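Long-range contacts in blood group a-and b-cleaving endo-beta-galactosidase (Streptococcus pneumoniae, PDB 2YGL), which probably hydrolyses blood group A and B antigens as a family 98 endo-beta-galactosidase, the tandem CBM51 modules of this fragment presumably helping it bind carbohydrate: residues F265-G270 against L343-A348; Y298-K303 against S313-D318. All coordinates share one frame; numbering follows the deposited sequence.

In the fold
Both contacts belong to the second of the two CBM51 modules, a beta-sandwich of two antiparallel sheets, and their centres lie 10 Å apart. Contact 1 joins neighbouring strands of one sheet, 262-271 and 343-352. Contact 2 spans the interior, from strand 295-299 at the margin of the other sheet to strand 315-320. The two meet because strands 262-271 and 315-320 are sheet neighbours, with probable hydrogen bonds between Ser267 O and Val317 N and between Val269 N and Phe315 O. Along the chain, 265-270 comes first, then both segments of contact 2, and finally 343-348. Strand pairing in contact 1 and core packing in contact 2 thus join where 262-271 borders 315-320.

Contact 1: F265-G270 against L343-A348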
# COMPACT_ATOMS: atom_id res chain seq x y z
N PHE A 265 -15.04 -1.74 4.26
CA PHE A 265 -15.89 -0.65 4.75
C PHE A 265 -15.05 0.38 5.48
O PHE A 265 -14.30 0.04 6.40
CB PHE A 265 -17.01 -1.20 5.65
CG PHE A 265 -17.77 -0.12 6.39
CD1 PHE A 265 -18.67 0.70 5.72
CD2 PHE A 265 -17.59 0.05 7.76
CE1 PHE A 265 -19.38 1.69 6.41
CE2 PHE A 265 -18.28 1.04 8.45
CZ PHE A 265 -19.18 1.86 7.77
N ILE A 266 -15.17 1.65 5.07
CA ILE A 266 -14.38 2.75 5.64
C ILE A 266 -15.29 3.87 6.14
O ILE A 266 -16.10 4.39 5.38
CB ILE A 266 -13.42 3.40 4.60
CG1 ILE A 266 -12.75 2.35 3.71
CG2 ILE A 266 -12.40 4.32 5.30
CD1 ILE A 266 -11.71 1.54 4.39
N SER A 267 -15.13 4.24 7.41
CA SER A 267 -15.85 5.38 7.98
C SER A 267 -15.24 5.86 9.29
O SER A 267 -14.78 5.07 10.11
CB SER A 267 -17.32 5.02 8.22
OG SER A 267 -18.06 6.16 8.61
N TYR A 268 -15.25 7.18 9.47
CA TYR A 268 -15.05 7.77 10.79
C TYR A 268 -16.38 7.72 11.54
O TYR A 268 -17.44 7.89 10.94
CB TYR A 268 -14.52 9.20 10.69
CG TYR A 268 -13.07 9.24 10.28
CD1 TYR A 268 -12.05 9.10 11.23
CD2 TYR A 268 -12.71 9.39 8.95
CE1 TYR A 268 -10.71 9.12 10.86
CE2 TYR A 268 -11.37 9.42 8.56
CZ TYR A 268 -10.38 9.28 9.52
OH TYR A 268 -9.06 9.30 9.14
N VAL A 269 -16.31 7.46 12.85
CA VAL A 269 -17.51 7.28 13.67
C VAL A 269 -17.41 8.08 14.97
O VAL A 269 -16.42 7.98 15.69
CB VAL A 269 -17.77 5.77 14.01
CG1 VAL A 269 -19.07 5.60 14.80
CG2 VAL A 269 -17.81 4.92 12.75
N GLY A 270 -18.45 8.86 15.25
CA GLY A 270 -18.56 9.60 16.51
C GLY A 270 -19.88 10.33 16.63
O GLY A 270 -20.79 10.11 15.84
N LEU A 343 -25.38 9.74 16.49
CA LEU A 343 -24.22 9.10 15.90
C LEU A 343 -24.16 9.38 14.40
O LEU A 343 -25.16 9.24 13.69
CB LEU A 343 -24.24 7.58 16.18
CG LEU A 343 -22.99 6.74 15.87
CD1 LEU A 343 -22.89 5.53 16.79
CD2 LEU A 343 -22.95 6.30 14.41
N VAL A 344 -22.98 9.78 13.93
CA VAL A 344 -22.77 10.02 12.51
C VAL A 344 -21.60 9.19 11.97
O VAL A 344 -20.62 8.94 12.67
CB VAL A 344 -22.56 11.53 12.17
CG1 VAL A 344 -23.87 12.30 12.32
CG2 VAL A 344 -21.47 12.14 13.03
N LEU A 345 -21.73 8.76 10.72
CA LEU A 345 -20.68 8.04 10.03
C LEU A 345 -20.09 8.97 8.97
O LEU A 345 -20.71 9.20 7.93
CB LEU A 345 -21.23 6.75 9.41
CG LEU A 345 -22.04 5.81 10.32
CD1 LEU A 345 -22.64 4.68 9.52
CD2 LEU A 345 -21.20 5.26 11.45
N GLY A 346 -18.91 9.51 9.25
CA GLY A 346 -18.26 10.48 8.37
C GLY A 346 -17.46 9.84 7.25
O GLY A 346 -16.49 9.12 7.50
N GLY A 347 -17.87 10.11 6.01
CA GLY A 347 -17.17 9.63 4.82
C GLY A 347 -17.42 8.17 4.49
O GLY A 347 -16.68 7.58 3.69
N ALA A 348 -18.47 7.59 5.08
CA ALA A 348 -18.77 6.16 4.96
C ALA A 348 -18.82 5.67 3.52
O ALA A 348 -19.61 6.16 2.71
CB ALA A 348 -20.07 5.83 5.68
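Tyr268 and Gly346 form a hydrogen-bonded pair where strand 262-271 meets strand 343-352, antiparallel neighbours in one sheet of the CBM51 beta-sandwich. Tyr268 N donates to Gly346 O at 3.0 Å, and Gly346 N returns a bond of 2.8 Å to Tyr268 O. Two residues further along, Val344 N gives Gly270 O an almost straight bond (2.9 Å, 177° at the hydrogen), whereas the reverse bond from Gly270 N to Val344 O is weak. At the other end, beyond the Tyr268-Gly346 pair, the chain turns a corner at Gly346 and Gly347, helped round by the positive phi of Gly347 (78°), and backbone bonding resumes between Ile266 and Leu349. Here Ala348 CA makes a CA-H...O contact of 3.2 Å to Ile266 O.

Apolar side chains gather on the face that carries Val269 and Leu345, a non-hydrogen-bonded pair whose side chains run side by side. Their methyl groups Val269 CG2 and Leu345 CD2 meet at 3.6 Å. Leu343 crosses Val269 at a slant and offers its own CD2 to Val269 CG1. Phe288 of strand 285-292, in the facing sheet, packs on both Val269 and Leu345, so this cluster is part of the sandwich core. At the corner end, the Phe265 ring approaches the methyl group of Ala348 obliquely. Tyr268 leaves by the other face, where Pro179 and Leu182 of helix 179-184 pack on it.

Ser267 brings a hydroxyl to the seam. With OG anti to the backbone N (chi1 -172°), the hydroxyl lies against Leu345 CB and the Ala348 methyl group. It donates to Tyr268 O at 3.0 Å from above the carbonyl plane, while Gly346 N reaches the same oxygen from the opposite face.

Contact 2: Y298-K303 against S313-D318; sequences YSSDSK and SAFLVD
Phe315 meets Tyr298 and Ser300 across the interior of the CBM51 beta-sandwich, where strand 315-320 of one sheet lies opposite the edge strand 295-299 of the other. The contact is made by side chains, and the nearest CA atoms, those of Tyr298 and Val317, are 7.9 Å apart. Phe315 CG sits between the backbone N and the carbonyl carbon (chi1 52°), and the ring extends toward segment 298-303, slanted against that of Tyr298. Its CE2 comes to 3.2 Å from Tyr298 OH, a close van der Waals approach. Next to it, Phe315 CZ touches Ser300 CB at 3.6 Å. The aliphatic part of Lys303, extended from CA to CE, borders the Phe315 side chain and brings CE to 4.2 Å from Phe315 CB.

Two residues on, Val317 again faces the opposite segment. Its branched end lies over one face of the Tyr298 ring: CG1 is 4.0 Å above the plane at the centre, and CG2 makes a CH-pi contact nearer the phenol end, 28° off the ring normal. The two methyl groups thus cover the ring's centre and its CE2-CZ side.

After Tyr298 the chain reverses in a type I turn from Ser299 to Ser302, in which Ser299 OG donates to Asp301 OD1 at 2.6 Å. The buried hydroxyl of Ser300 bonds to the backbone N of Phe288 in strand 285-292, the sheet neighbour of strand 295-299. Phe315 and Val317 pair through their backbones with Val269 and Ser267, so strand 315-320 lies beside strand 262-271 in its own sheet while its side chains pack on strand 295-299 of the other.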
# COMPACT_ATOMS: atom_id res chain seq x y z
N TYR A 298 -16.76 -5.93 13.25
CA TYR A 298 -16.17 -4.82 13.99
C TYR A 298 -17.02 -4.44 15.20
O TYR A 298 -18.25 -4.35 15.10
CB TYR A 298 -15.97 -3.57 13.11
CG TYR A 298 -15.49 -2.39 13.92
CD1 TYR A 298 -14.12 -2.17 14.13
CD2 TYR A 298 -16.39 -1.50 14.52
CE1 TYR A 298 -13.67 -1.11 14.90
CE2 TYR A 298 -15.95 -0.44 15.30
CZ TYR A 298 -14.59 -0.25 15.48
OH TYR A 298 -14.14 0.81 16.24
N SER A 299 -16.36 -4.21 16.33
CA SER A 299 -17.00 -3.66 17.52
C SER A 299 -16.12 -2.58 18.14
O SER A 299 -14.91 -2.77 18.30
CB SER A 299 -17.29 -4.75 18.54
OG SER A 299 -18.05 -4.24 19.62
N SER A 300 -16.74 -1.45 18.49
CA SER A 300 -16.01 -0.32 19.07
C SER A 300 -15.58 -0.55 20.52
O SER A 300 -14.74 0.20 21.04
CB SER A 300 -16.84 0.96 18.96
OG SER A 300 -18.03 0.88 19.73
N ASP A 301 -16.13 -1.57 21.17
CA ASP A 301 -15.85 -1.81 22.59
C ASP A 301 -14.52 -2.52 22.90
O ASP A 301 -14.21 -2.78 24.06
CB ASP A 301 -17.04 -2.46 23.31
CG ASP A 301 -17.54 -3.72 22.63
OD1 ASP A 301 -16.76 -4.37 21.90
OD2 ASP A 301 -18.72 -4.06 22.84
N SER A 302 -13.75 -2.83 21.86
CA SER A 302 -12.38 -3.30 22.04
C SER A 302 -11.51 -2.09 22.35
O SER A 302 -10.75 -2.09 23.32
CB SER A 302 -11.87 -4.03 20.79
OG SER A 302 -12.86 -4.89 20.25
N LYS A 303 -11.64 -1.06 21.51
CA LYS A 303 -10.93 0.21 21.69
C LYS A 303 -11.56 1.05 22.79
O LYS A 303 -10.86 1.69 23.57
CB LYS A 303 -10.90 0.98 20.36
CG LYS A 303 -10.05 2.24 20.35
CD LYS A 303 -10.19 2.97 19.01
CE LYS A 303 -9.42 4.28 18.98
NZ LYS A 303 -7.94 4.07 18.98
N SER A 313 -12.90 11.89 20.57
CA SER A 313 -12.47 11.99 19.18
C SER A 313 -13.05 10.85 18.37
O SER A 313 -13.04 9.70 18.81
CB SER A 313 -10.94 11.99 19.07
OG SER A 313 -10.39 13.27 19.33
N ALA A 314 -13.58 11.17 17.19
CA ALA A 314 -14.15 10.17 16.29
C ALA A 314 -13.10 9.15 15.89
O ALA A 314 -11.96 9.51 15.61
CB ALA A 314 -14.75 10.85 15.05
N PHE A 315 -13.48 7.87 15.89
CA PHE A 315 -12.53 6.79 15.57
C PHE A 315 -12.69 6.29 14.13
O PHE A 315 -13.79 6.32 13.57
CB PHE A 315 -12.63 5.64 16.58
CG PHE A 315 -14.03 5.11 16.79
CD1 PHE A 315 -14.85 5.65 17.78
CD2 PHE A 315 -14.51 4.06 16.01
CE1 PHE A 315 -16.13 5.16 17.98
CE2 PHE A 315 -15.80 3.57 16.21
CZ PHE A 315 -16.62 4.12 17.19
N LEU A 316 -11.58 5.84 13.55
CA LEU A 316 -11.59 5.28 12.21
C LEU A 316 -12.00 3.81 12.23
O LEU A 316 -11.38 3.00 12.93
CB LEU A 316 -10.23 5.44 11.52
CG LEU A 316 -10.06 4.87 10.10
CD1 LEU A 316 -11.05 5.48 9.10
CD2 LEU A 316 -8.63 5.06 9.60
N VAL A 317 -13.05 3.49 11.49
CA VAL A 317 -13.45 2.10 11.27
C VAL A 317 -13.00 1.71 9.86
O VAL A 317 -13.44 2.30 8.87
CB VAL A 317 -14.97 1.89 11.42
CG1 VAL A 317 -15.36 0.46 11.06
CG2 VAL A 317 -15.41 2.22 12.84
N ASP A 318 -12.11 0.73 9.79
CA ASP A 318 -11.59 0.24 8.52
C ASP A 318 -11.50 -1.28 8.61
O ASP A 318 -10.55 -1.82 9.17
CB ASP A 318 -10.22 0.87 8.23
CG ASP A 318 -9.65 0.46 6.88
OD1 ASP A 318 -10.22 -0.44 6.21
OD2 ASP A 318 -8.63 1.05 6.48